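Local coordinates for protein V-type ATP synthase alpha chain (Thermoplasma volcanium, PDB 4O1S) that belongs to the H-int clan of intein splicing domains, a mainly beta fold carried within the alpha chain of a V-type ATP synthase, at residues A[94-99]-A[105-110]; A[119-124]-A[128-133]; A[28-33]-A[42-47]; A[79-82]-A[88-91]. All coordinates share one frame; numbering follows the deposited sequence.

Along the chain the contacts close in the order 3, 4, 1, 2. Contacts 1, 2 and 4 are beta hairpins that touch one another, with centres 12 to 15 Å apart. Contacts 2 and 4 belong to one four-stranded sheet, in which strands 77-83 and 129-141 are neighbours. Contact 1 belongs to a second sheet, with strand 104-109 at its edge, and meets contact 2 where Phe-98 O probably accepts a bond from Ala-120 N. Contact 3, helix against strand 43-58, lies on the opposite side of the chain's centre from contacts 1 and 2, about 28 Å from contact 1 between centres. The touching hairpins thus build one side of this mainly beta intein domain.

Contact 1. Residues A[94-99]-A[105-110]; sequences VHKLFV and IEEVMA. With SO4 (sulfate ion), chain G.
The Phe-98 ring and the Glu-107 carboxylate stand almost perpendicular, their planes 89° apart, while the two side chains run side by side in the same direction. It is the methylene CG of Glu-107 that touches the ring, obliquely, 3.4 Å from Phe-98 CE1. Ile-105 crosses the Phe-98 side chain at about a right angle and brings its CG2 to within 4.1 Å of CD1. Outside the pair, the His-168 ring meets the same phenyl group with planes at about 55°. These residues sit on the beta hairpin formed by strands 96-101 and 104-109 of the intein fold. Its antiparallel register is fixed by two hydrogen-bonded pairs, Leu-97 with Val-108 and Val-99 with Glu-106; Leu-97 N, for instance, donates to Val-108 O over 2.7 Å. Ala-110 N then continues the pattern onto His-95 O.

Side chains divide accordingly. Leu-97, Val-99 and Val-108 share one face with Glu-106; there Val-99 CG2 meets Val-108 CG1 and Leu-97 leans on Ile-81 of the neighbouring sheet. Lys-96, Phe-98, Glu-107 and Met-109 occupy the other. There the extended lysine chain crosses Glu-107 to a long salt bridge, Lys-96 NZ to Glu-107 OE1, 3.6 Å. Strand 104-109 is outermost in its sheet, which leaves the N-H of Met-109 turned outward, and a sulfate, probably from the crystallisation liquor, takes it. Asn-112 ND2 holds the same ion, and the Met-109 N to sulfate O4 bond is 2.8 Å long with an angle of 165° at the hydrogen.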
loop_
_atom_site.group_PDB
_atom_site.type_symbol
_atom_site.label_atom_id
_atom_site.label_comp_id
_atom_site.label_asym_id
_atom_site.label_seq_id
_atom_site.Cartn_x
_atom_site.Cartn_y
_atom_site.Cartn_z
ATOM N N VAL A 94 -0.593 12.054 0.345
ATOM C CA VAL A 94 -0.751 11.954 1.806
ATOM C C VAL A 94 -0.429 10.567 2.382
ATOM O O VAL A 94 -0.324 10.415 3.602
ATOM C CB VAL A 94 -2.146 12.426 2.318
ATOM C CG1 VAL A 94 -2.334 13.896 2.090
ATOM C CG2 VAL A 94 -3.268 11.663 1.665
ATOM N N HIS A 95 -0.273 9.570 1.509
ATOM C CA HIS A 95 0.157 8.240 1.928
ATOM C C HIS A 95 1.523 8.298 2.588
ATOM O O HIS A 95 2.357 9.134 2.226
ATOM C CB HIS A 95 0.221 7.292 0.738
ATOM C CG HIS A 95 -0.120 5.885 1.084
ATOM N ND1 HIS A 95 0.214 5.327 2.299
ATOM C CD2 HIS A 95 -0.802 4.934 0.405
ATOM C CE1 HIS A 95 -0.231 4.085 2.342
ATOM N NE2 HIS A 95 -0.850 3.820 1.206
ATOM N N LYS A 96 1.750 7.401 3.550
ATOM C CA LYS A 96 2.976 7.416 4.365
ATOM C C LYS A 96 3.889 6.229 4.159
ATOM O O LYS A 96 3.435 5.087 3.977
ATOM C CB LYS A 96 2.654 7.527 5.854
ATOM C CG LYS A 96 2.255 8.918 6.248
ATOM C CD LYS A 96 1.556 8.958 7.581
ATOM C CE LYS A 96 1.344 10.409 7.985
ATOM N NZ LYS A 96 0.848 10.540 9.369
ATOM N N LEU A 97 5.187 6.517 4.184
ATOM C CA LEU A 97 6.204 5.479 4.138
ATOM C C LEU A 97 6.943 5.555 5.463
ATOM O O LEU A 97 6.771 6.510 6.227
ATOM C CB LEU A 97 7.171 5.700 2.973
ATOM C CG LEU A 97 6.765 5.652 1.479
ATOM C CD1 LEU A 97 6.409 4.274 1.038
ATOM C CD2 LEU A 97 5.625 6.616 1.110
ATOM N N PHE A 98 7.756 4.548 5.743
ATOM C CA PHE A 98 8.566 4.550 6.951
ATOM C C PHE A 98 10.012 4.822 6.593
ATOM O O PHE A 98 10.571 4.173 5.695
ATOM C CB PHE A 98 8.453 3.201 7.654
ATOM C CG PHE A 98 7.137 2.988 8.310
ATOM C CD1 PHE A 98 6.838 3.638 9.513
ATOM C CD2 PHE A 98 6.179 2.169 7.716
ATOM C CE1 PHE A 98 5.605 3.467 10.130
ATOM C CE2 PHE A 98 4.935 1.977 8.314
ATOM C CZ PHE A 98 4.641 2.629 9.521
ATOM N N VAL A 99 10.623 5.775 7.291
ATOM C CA VAL A 99 12.010 6.150 7.002
ATOM C C VAL A 99 12.941 5.922 8.168
ATOM O O VAL A 99 12.672 6.343 9.289
ATOM C CB VAL A 99 12.122 7.632 6.574
ATOM C CG1 VAL A 99 13.562 7.993 6.251
ATOM C CG2 VAL A 99 11.300 7.840 5.364
ATOM N N ILE A 105 13.110 5.490 13.336
ATOM C CA ILE A 105 12.217 5.282 12.218
ATOM C C ILE A 105 10.980 6.150 12.289
ATOM O O ILE A 105 10.204 6.052 13.240
ATOM C CB ILE A 105 11.812 3.805 12.146
ATOM C CG1 ILE A 105 12.983 2.989 11.624
ATOM C CG2 ILE A 105 10.580 3.586 11.266
ATOM C CD1 ILE A 105 12.677 1.521 11.585
ATOM N N GLU A 106 10.767 6.996 11.284
ATOM C CA GLU A 106 9.549 7.802 11.320
ATOM C C GLU A 106 8.685 7.684 10.103
ATOM O O GLU A 106 9.171 7.309 9.033
ATOM C CB GLU A 106 9.854 9.255 11.609
ATOM C CG GLU A 106 11.041 9.777 10.888
ATOM C CD GLU A 106 11.539 11.049 11.525
ATOM O OE1 GLU A 106 11.596 12.082 10.806
ATOM O OE2 GLU A 106 11.871 11.006 12.743
ATOM N N GLU A 107 7.391 7.955 10.301
ATOM C CA GLU A 107 6.414 7.953 9.219
ATOM C C GLU A 107 6.602 9.243 8.426
ATOM O O GLU A 107 6.776 10.319 8.999
ATOM C CB GLU A 107 4.996 7.902 9.771
ATOM C CG GLU A 107 4.718 6.744 10.710
ATOM C CD GLU A 107 3.279 6.752 11.248
ATOM O OE1 GLU A 107 2.474 7.640 10.848
ATOM O OE2 GLU A 107 2.959 5.867 12.083
ATOM N N VAL A 108 6.582 9.151 7.106
ATOM C CA VAL A 108 6.675 10.359 6.311
ATOM C C VAL A 108 5.706 10.288 5.138
ATOM O O VAL A 108 5.491 9.225 4.551
ATOM C CB VAL A 108 8.118 10.612 5.823
ATOM C CG1 VAL A 108 8.524 9.522 4.901
ATOM C CG2 VAL A 108 8.214 11.937 5.073
ATOM N N MET A 109 5.103 11.426 4.821
ATOM C CA MET A 109 4.202 11.517 3.693
ATOM C C MET A 109 4.992 11.475 2.423
ATOM O O MET A 109 6.091 12.044 2.320
ATOM C CB MET A 109 3.377 12.801 3.752
ATOM C CG MET A 109 2.365 12.774 4.882
ATOM S SD MET A 109 1.104 14.024 4.645
ATOM C CE MET A 109 2.146 15.460 4.796
ATOM N N ALA A 110 4.416 10.790 1.452
ATOM C CA ALA A 110 4.994 10.721 0.132
ATOM C C ALA A 110 5.424 12.131 -0.342
ATOM O O ALA A 110 6.515 12.342 -0.900
ATOM C CB ALA A 110 3.983 10.073 -0.815
HETATM S S SO4 G . 4.843 13.885 7.748
HETATM O O1 SO4 G . 6.105 14.252 8.411
HETATM O O2 SO4 G . 4.332 12.603 8.252
HETATM O O3 SO4 G . 3.803 14.883 8.035
HETATM O O4 SO4 G . 5.119 13.793 6.309
#

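Contact 2. Residues A[119-124]-A[128-133]; sequences IAAVAE and EATFDR
Ala-120 and Phe-131 make the close apolar meeting of this contact: the methyl CB of Ala-120 lies 3.6 Å from Phe-131 CE1, coming at the ring obliquely. The phenyl group is brought beside Ala-120 by a first torsion of -61°, which sets CG beside its own backbone N, and its CD1 reaches the CA of Ala-120. Leu-100 and Ile-105 of the adjoining hairpin touch the same ring. Around this pair the backbone bonds are reciprocal. Ile-119 and Asp-132 bond in both directions, and so do Ala-121 and Thr-130, where Ala-121 N donates to Thr-130 O over 2.8 Å. Asp-132 turns its carboxylate away from strand 118-122: OD2 meets Arg-87 and Thr-83, and OD1 takes the N-H of Gly-85, so both oxygens have partners.

The contact is loose at Val-122 and Ala-129, whose CA atoms are 5.4 Å apart and whose side chains do not reach across. Nearer the turn it closes again: Ala-123 N bonds Glu-128 O at 3.0 Å, and Ala-123 CB packs on Glu-128 and, at 3.6 Å, on Thr-130 CG2. The solvent side is at the exposed Glu-128, which bends at its second torsion and gives OE1 to the N-H of Ala-126. The short segments 119-122 and 129-133 run 132° apart, a marked departure from antiparallel, and this strongly twisted beta hairpin is one of those from which the intein fold is assembled.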
loop_
_atom_site.group_PDB
_atom_site.type_symbol
_atom_site.label_atom_id
_atom_site.label_comp_id
_atom_site.label_asym_id
_atom_site.label_seq_id
_atom_site.Cartn_x
_atom_site.Cartn_y
_atom_site.Cartn_z
ATOM N N ILE A 119 13.726 3.901 2.771
ATOM C CA ILE A 119 12.377 3.503 3.120
ATOM C C ILE A 119 12.298 2.031 3.451
ATOM O O ILE A 119 13.108 1.237 2.987
ATOM C CB ILE A 119 11.332 3.920 2.063
ATOM C CG1 ILE A 119 11.547 3.197 0.742
ATOM C CG2 ILE A 119 11.376 5.420 1.841
ATOM C CD1 ILE A 119 10.397 3.480 -0.240
ATOM N N ALA A 120 11.325 1.698 4.284
ATOM C CA ALA A 120 11.135 0.351 4.784
ATOM C C ALA A 120 10.568 -0.585 3.712
ATOM O O ALA A 120 9.547 -0.299 3.075
ATOM C CB ALA A 120 10.224 0.382 6.011
ATOM N N ALA A 121 11.255 -1.702 3.524
ATOM C CA ALA A 121 10.834 -2.736 2.613
ATOM C C ALA A 121 10.988 -4.050 3.354
ATOM O O ALA A 121 11.609 -4.096 4.408
ATOM C CB ALA A 121 11.705 -2.728 1.396
ATOM N N VAL A 122 10.434 -5.123 2.804
ATOM C CA VAL A 122 10.589 -6.435 3.401
ATOM C C VAL A 122 11.345 -7.388 2.468
ATOM O O VAL A 122 10.985 -7.537 1.301
ATOM C CB VAL A 122 9.230 -7.003 3.716
ATOM C CG1 VAL A 122 9.344 -8.438 4.161
ATOM C CG2 VAL A 122 8.596 -6.169 4.777
ATOM N N ALA A 123 12.398 -8.025 2.981
ATOM C CA ALA A 123 13.175 -8.982 2.193
ATOM C C ALA A 123 12.388 -10.269 1.845
ATOM O O ALA A 123 11.625 -10.798 2.670
ATOM C CB ALA A 123 14.450 -9.332 2.939
ATOM N N GLU A 124 12.593 -10.784 0.633
ATOM C CA GLU A 124 11.907 -12.004 0.189
ATOM C C GLU A 124 12.391 -13.231 0.949
ATOM O O GLU A 124 11.620 -14.143 1.244
ATOM C CB GLU A 124 12.146 -12.226 -1.304
ATOM C CG GLU A 124 12.163 -10.940 -2.117
ATOM C CD GLU A 124 11.328 -11.039 -3.390
ATOM O OE1 GLU A 124 11.156 -12.172 -3.904
ATOM O OE2 GLU A 124 10.842 -9.984 -3.868
ATOM N N GLU A 128 13.340 -10.006 6.391
ATOM C CA GLU A 128 14.204 -9.108 7.135
ATOM C C GLU A 128 13.851 -7.655 6.796
ATOM O O GLU A 128 13.593 -7.310 5.631
ATOM C CB GLU A 128 15.696 -9.368 6.849
ATOM C CG GLU A 128 16.172 -10.798 6.965
ATOM C CD GLU A 128 16.275 -11.500 5.615
ATOM O OE1 GLU A 128 15.239 -11.639 4.924
ATOM O OE2 GLU A 128 17.397 -11.917 5.251
ATOM N N ALA A 129 13.830 -6.818 7.830
ATOM C CA ALA A 129 13.663 -5.387 7.659
ATOM C C ALA A 129 14.776 -4.890 6.789
ATOM O O ALA A 129 15.934 -4.979 7.178
ATOM C CB ALA A 129 13.718 -4.660 9.002
ATOM N N THR A 130 14.432 -4.377 5.610
ATOM C CA THR A 130 15.423 -3.679 4.828
ATOM C C THR A 130 15.026 -2.227 4.571
ATOM O O THR A 130 13.846 -1.917 4.464
ATOM C CB THR A 130 15.805 -4.444 3.529
ATOM O OG1 THR A 130 15.192 -3.839 2.391
ATOM C CG2 THR A 130 15.432 -5.902 3.625
ATOM N N PHE A 131 16.021 -1.339 4.513
ATOM C CA PHE A 131 15.769 0.054 4.197
ATOM C C PHE A 131 16.538 0.481 2.982
ATOM O O PHE A 131 17.768 0.472 2.951
ATOM C CB PHE A 131 16.068 0.951 5.371
ATOM C CG PHE A 131 15.226 0.651 6.540
ATOM C CD1 PHE A 131 14.058 1.358 6.755
ATOM C CD2 PHE A 131 15.572 -0.385 7.408
ATOM C CE1 PHE A 131 13.258 1.060 7.840
ATOM C CE2 PHE A 131 14.777 -0.696 8.503
ATOM C CZ PHE A 131 13.619 0.025 8.719
ATOM N N ASP A 132 15.774 0.876 1.983
ATOM C CA ASP A 132 16.281 1.087 0.649
ATOM C C ASP A 132 16.270 2.589 0.346
ATOM O O ASP A 132 15.276 3.281 0.610
ATOM C CB ASP A 132 15.389 0.316 -0.324
ATOM C CG ASP A 132 16.069 0.029 -1.617
ATOM O OD1 ASP A 132 17.194 0.576 -1.801
ATOM O OD2 ASP A 132 15.469 -0.730 -2.427
ATOM N N ARG A 133 17.381 3.095 -0.176
ATOM C CA ARG A 133 17.471 4.513 -0.502
ATOM C C ARG A 133 16.556 4.805 -1.682
ATOM O O ARG A 133 16.560 4.066 -2.678
ATOM C CB ARG A 133 18.910 4.907 -0.848
ATOM C CG ARG A 133 19.823 4.791 0.356
ATOM C CD ARG A 133 21.225 5.315 0.117
ATOM N NE ARG A 133 21.850 5.632 1.399
ATOM C CZ ARG A 133 21.748 6.816 1.993
ATOM N NH1 ARG A 133 21.070 7.790 1.398
ATOM N NH2 ARG A 133 22.327 7.034 3.168
#

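Contact 3. Residues A[28-33]-A[42-47]; sequences SERKKE and GEEIIH
Arg-30 leaves helix 22-31 with its CB lying 3.7 Å from Ile-46 CD1, so its base belongs to an apolar contact before its tip enters a polar one. The first torsion, -166°, puts CG opposite the backbone N, and from there the chain stays extended to NE, carrying the charged group along strand 43-58 from Ile-46 to Glu-44. Arg-30 CD already passes 3.5 Å from Glu-44 OE1. Arg-30 NE then donates to Glu-44 OE1 over 2.7 Å, and NH2 donates to Glu-44 OE2 over 3.0 Å, while CZ sits about equally far from both oxygens. The grip is therefore side-on and bidentate: one nitrogen to each oxygen, both on the syn side though up to 27° out of the carboxylate plane, with guanidinium and carboxylate planes 17° apart. The two side chains themselves cross at about a right angle.

In the intein fold this is where the single helix of the chain lies against the five-stranded sheet that contains strands 36-40, 43-58 and 61-75. Val-37 of the neighbouring strand 36-40 touches Arg-30, Glu-44 and Ile-46 alike. Glu-44 is extended too, and its OE1 carries a second hydrogen bond, with Tyr-26 OH earlier in the helix; with both oxygens engaged and a guanidinium alongside, the acid is probably ionised. Ile-46 points at the helix, and its CD1 rests against the backbone of Arg-30, 3.6 Å from N. Its other branch, CG2, comes 4.0 Å from Glu-29 O, a carbonyl that also accepts a hydrogen bond from Asn-35 ND2.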
loop_
_atom_site.group_PDB
_atom_site.type_symbol
_atom_site.label_atom_id
_atom_site.label_comp_id
_atom_site.label_asym_id
_atom_site.label_seq_id
_atom_site.Cartn_x
_atom_site.Cartn_y
_atom_site.Cartn_z
ATOM N N SER A 28 -12.703 -7.742 -9.069
ATOM C CA SER A 28 -13.209 -9.088 -8.868
ATOM C C SER A 28 -14.162 -9.143 -7.670
ATOM O O SER A 28 -15.267 -9.684 -7.757
ATOM C CB SER A 28 -12.038 -10.043 -8.655
ATOM O OG SER A 28 -12.523 -11.360 -8.450
ATOM N N GLU A 29 -13.721 -8.567 -6.556
ATOM C CA GLU A 29 -14.507 -8.552 -5.339
ATOM C C GLU A 29 -15.788 -7.741 -5.528
ATOM O O GLU A 29 -16.811 -8.020 -4.921
ATOM C CB GLU A 29 -13.662 -7.982 -4.201
ATOM C CG GLU A 29 -12.491 -8.867 -3.819
ATOM C CD GLU A 29 -12.956 -10.148 -3.178
ATOM O OE1 GLU A 29 -14.111 -10.186 -2.707
ATOM O OE2 GLU A 29 -12.178 -11.120 -3.143
ATOM N N ARG A 30 -15.725 -6.758 -6.407
ATOM C CA ARG A 30 -16.857 -5.893 -6.640
ATOM C C ARG A 30 -18.055 -6.657 -7.211
ATOM O O ARG A 30 -19.205 -6.327 -6.924
ATOM C CB ARG A 30 -16.438 -4.743 -7.549
ATOM C CG ARG A 30 -17.437 -3.632 -7.572
ATOM C CD ARG A 30 -16.987 -2.490 -8.467
ATOM N NE ARG A 30 -17.951 -1.398 -8.382
ATOM C CZ ARG A 30 -18.946 -1.209 -9.237
ATOM N NH1 ARG A 30 -19.108 -2.019 -10.270
ATOM N NH2 ARG A 30 -19.781 -0.211 -9.055
ATOM N N LYS A 31 -17.778 -7.700 -7.987
ATOM C CA LYS A 31 -18.825 -8.489 -8.640
ATOM C C LYS A 31 -19.467 -9.537 -7.761
ATOM O O LYS A 31 -20.538 -10.045 -8.098
ATOM C CB LYS A 31 -18.245 -9.272 -9.810
ATOM C CG LYS A 31 -17.517 -8.484 -10.834
ATOM C CD LYS A 31 -17.200 -9.411 -11.987
ATOM C CE LYS A 31 -16.669 -8.631 -13.148
ATOM N NZ LYS A 31 -15.801 -7.524 -12.651
ATOM N N LYS A 32 -18.792 -9.932 -6.684
ATOM C CA LYS A 32 -19.284 -11.038 -5.856
ATOM C C LYS A 32 -20.630 -10.746 -5.150
ATOM O O LYS A 32 -20.757 -9.721 -4.459
ATOM C CB LYS A 32 -18.212 -11.427 -4.851
ATOM C CG LYS A 32 -16.997 -12.108 -5.473
ATOM C CD LYS A 32 -15.820 -12.036 -4.536
ATOM C CE LYS A 32 -15.021 -13.302 -4.512
ATOM N NZ LYS A 32 -14.512 -13.557 -5.880
ATOM N N GLU A 33 -21.625 -11.630 -5.340
ATOM C CA GLU A 33 -22.958 -11.520 -4.685
ATOM C C GLU A 33 -22.860 -11.445 -3.145
ATOM O O GLU A 33 -23.545 -10.652 -2.510
ATOM C CB GLU A 33 -23.889 -12.656 -5.127
ATOM C CG GLU A 33 -24.891 -13.109 -4.045
ATOM C CD GLU A 33 -24.424 -14.356 -3.272
ATOM O OE1 GLU A 33 -23.268 -14.787 -3.472
ATOM O OE2 GLU A 33 -25.214 -14.909 -2.469
ATOM N N GLY A 42 -17.782 9.946 -5.845
ATOM C CA GLY A 42 -16.497 9.494 -6.363
ATOM C C GLY A 42 -15.743 8.455 -5.537
ATOM O O GLY A 42 -14.747 7.907 -5.989
ATOM N N GLU A 43 -16.205 8.182 -4.325
ATOM C CA GLU A 43 -15.625 7.119 -3.535
ATOM C C GLU A 43 -16.510 5.892 -3.534
ATOM O O GLU A 43 -17.726 5.980 -3.701
ATOM C CB GLU A 43 -15.425 7.569 -2.112
ATOM C CG GLU A 43 -14.531 8.743 -1.987
ATOM C CD GLU A 43 -14.427 9.197 -0.556
ATOM O OE1 GLU A 43 -15.468 9.206 0.133
ATOM O OE2 GLU A 43 -13.308 9.527 -0.114
ATOM N N GLU A 44 -15.886 4.741 -3.329
ATOM C CA GLU A 44 -16.618 3.491 -3.288
ATOM C C GLU A 44 -15.935 2.487 -2.370
ATOM O O GLU A 44 -14.688 2.415 -2.294
ATOM C CB GLU A 44 -16.753 2.906 -4.681
ATOM C CG GLU A 44 -17.737 1.772 -4.723
ATOM C CD GLU A 44 -17.903 1.206 -6.120
ATOM O OE1 GLU A 44 -17.010 0.445 -6.578
ATOM O OE2 GLU A 44 -18.932 1.529 -6.756
ATOM N N ILE A 45 -16.757 1.707 -1.675
ATOM C CA ILE A 45 -16.250 0.717 -0.734
ATOM C C ILE A 45 -16.874 -0.668 -0.937
ATOM O O ILE A 45 -18.082 -0.806 -1.216
ATOM C CB ILE A 45 -16.460 1.189 0.712
ATOM C CG1 ILE A 45 -15.588 2.406 0.985
ATOM C CG2 ILE A 45 -16.101 0.103 1.697
ATOM C CD1 ILE A 45 -16.132 3.308 2.074
ATOM N N ILE A 46 -16.043 -1.696 -0.817
ATOM C CA ILE A 46 -16.579 -3.029 -0.826
ATOM C C ILE A 46 -16.333 -3.626 0.532
ATOM O O ILE A 46 -15.215 -3.605 1.064
ATOM C CB ILE A 46 -15.953 -3.940 -1.894
ATOM C CG1 ILE A 46 -15.821 -3.232 -3.242
ATOM C CG2 ILE A 46 -16.770 -5.234 -2.023
ATOM C CD1 ILE A 46 -14.955 -4.033 -4.202
ATOM N N HIS A 47 -17.401 -4.154 1.098
ATOM C CA HIS A 47 -17.281 -4.879 2.331
ATOM C C HIS A 47 -17.260 -6.378 2.001
ATOM O O HIS A 47 -18.172 -6.918 1.375
ATOM C CB HIS A 47 -18.416 -4.473 3.280
ATOM C CG HIS A 47 -18.327 -5.097 4.635
ATOM N ND1 HIS A 47 -17.132 -5.500 5.191
ATOM C CD2 HIS A 47 -19.291 -5.422 5.533
ATOM C CE1 HIS A 47 -17.362 -6.026 6.381
ATOM N NE2 HIS A 47 -18.664 -5.990 6.611
#

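Contact 4. Residues A[79-82]-A[88-91]; sequences VRIE and SVSV. With SO4 (sulfate ion), chain F.
Arg-80 lies across Ser-90, and their side chains meet on one face of an antiparallel strand pair. A first torsion of -37° places CG of Arg-80 beside its backbone N, and the chain then extends past the serine, so that CD runs 3.3 Å from Ser-90 OG before the guanidinium turns back to it. Arg-80 NH1 donates to Ser-90 OG over 3.0 Å, with the hydroxyl tilted 17° from the guanidinium plane.

Ile-81, Val-79, Val-89 and Val-91 point to the other face. There Ile-81 CD1 spans two residues of the partner strand, 4.4 Å from Val-89 CG1 and nearly as close to Val-91 CG2. Ala-110 and Leu-113 cover parts of this apolar surface. Reciprocal backbone bonds at Val-79 with Val-91 and at Ile-81 with Val-89 hold the strands in line; Val-79 N to Val-91 O measures 2.6 Å. The pair is a beta hairpin of the intein fold; strand 88-91 ends its four-stranded sheet, though Ser-90 also bonds by its backbone to Ser-7.

Beyond Ser-90 the guanidinium turns its edge to a sulfate, probably from the crystallisation liquor. Arg-80 NH2 bonds sulfate O3 at 3.0 Å, NH1 reaches O1 weakly, and Ser-7 OG also binds the ion. With NE in a salt bridge to Glu-140, the arginine's charge is probably shared between that carboxylate and the anion, and Ser-90, Glu-140 and the sulfate together probably limit the rotation of the group.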
loop_
_atom_site.group_PDB
_atom_site.type_symbol
_atom_site.label_atom_id
_atom_site.label_comp_id
_atom_site.label_asym_id
_atom_site.label_seq_id
_atom_site.Cartn_x
_atom_site.Cartn_y
_atom_site.Cartn_z
ATOM N N VAL A 79 2.393 10.139 -6.419
ATOM C CA VAL A 79 3.836 10.186 -6.193
ATOM C C VAL A 79 4.434 8.824 -6.531
ATOM O O VAL A 79 4.048 7.804 -5.953
ATOM C CB VAL A 79 4.129 10.488 -4.735
ATOM C CG1 VAL A 79 5.633 10.680 -4.533
ATOM C CG2 VAL A 79 3.311 11.714 -4.278
ATOM N N ARG A 80 5.351 8.795 -7.490
ATOM C CA ARG A 80 5.927 7.523 -7.921
ATOM C C ARG A 80 7.323 7.467 -7.367
ATOM O O ARG A 80 8.131 8.375 -7.580
ATOM C CB ARG A 80 5.952 7.414 -9.442
ATOM C CG ARG A 80 4.733 8.043 -10.108
ATOM C CD ARG A 80 4.427 7.331 -11.384
ATOM N NE ARG A 80 3.267 7.849 -12.114
ATOM C CZ ARG A 80 2.103 7.203 -12.230
ATOM N NH1 ARG A 80 1.932 6.021 -11.625
ATOM N NH2 ARG A 80 1.109 7.738 -12.948
ATOM N N ILE A 81 7.588 6.409 -6.621
ATOM C CA ILE A 81 8.839 6.265 -5.890
ATOM C C ILE A 81 9.628 5.066 -6.380
ATOM O O ILE A 81 9.097 3.958 -6.541
ATOM C CB ILE A 81 8.561 6.044 -4.408
ATOM C CG1 ILE A 81 7.716 7.195 -3.872
ATOM C CG2 ILE A 81 9.865 5.887 -3.629
ATOM C CD1 ILE A 81 6.947 6.845 -2.635
ATOM N N GLU A 82 10.910 5.285 -6.593
ATOM C CA GLU A 82 11.778 4.214 -7.022
ATOM C C GLU A 82 13.041 4.197 -6.166
ATOM O O GLU A 82 13.653 5.248 -5.901
ATOM C CB GLU A 82 12.135 4.460 -8.459
ATOM C CG GLU A 82 12.321 3.254 -9.254
ATOM C CD GLU A 82 12.070 3.598 -10.668
ATOM O OE1 GLU A 82 12.981 3.370 -11.494
ATOM O OE2 GLU A 82 10.972 4.150 -10.937
ATOM N N SER A 88 9.460 -0.142 -6.171
ATOM C CA SER A 88 8.611 0.963 -6.610
ATOM C C SER A 88 7.171 0.879 -6.111
ATOM O O SER A 88 6.615 -0.211 -5.899
ATOM C CB SER A 88 8.626 1.084 -8.127
ATOM O OG SER A 88 7.890 0.024 -8.698
ATOM N N VAL A 89 6.580 2.048 -5.913
ATOM C CA VAL A 89 5.152 2.140 -5.677
ATOM C C VAL A 89 4.710 3.566 -6.048
ATOM O O VAL A 89 5.465 4.529 -5.882
ATOM C CB VAL A 89 4.808 1.767 -4.229
ATOM C CG1 VAL A 89 5.393 2.792 -3.261
ATOM C CG2 VAL A 89 3.295 1.607 -4.042
ATOM N N SER A 90 3.520 3.694 -6.621
ATOM C CA SER A 90 2.950 5.010 -6.890
ATOM C C SER A 90 1.824 5.181 -5.885
ATOM O O SER A 90 0.942 4.315 -5.746
ATOM C CB SER A 90 2.426 5.136 -8.332
ATOM O OG SER A 90 3.452 4.958 -9.304
ATOM N N VAL A 91 1.870 6.271 -5.136
ATOM C CA VAL A 91 0.854 6.483 -4.118
ATOM C C VAL A 91 0.373 7.919 -4.108
ATOM O O VAL A 91 0.923 8.822 -4.742
ATOM C CB VAL A 91 1.340 6.099 -2.700
ATOM C CG1 VAL A 91 1.746 4.620 -2.644
ATOM C CG2 VAL A 91 2.504 6.990 -2.290
HETATM S S SO4 F . -1.776 4.929 -13.505
HETATM O O1 SO4 F . -0.793 4.373 -12.560
HETATM O O2 SO4 F . -3.106 5.004 -12.888
HETATM O O3 SO4 F . -1.350 6.272 -13.911
HETATM O O4 SO4 F . -1.879 4.078 -14.696
#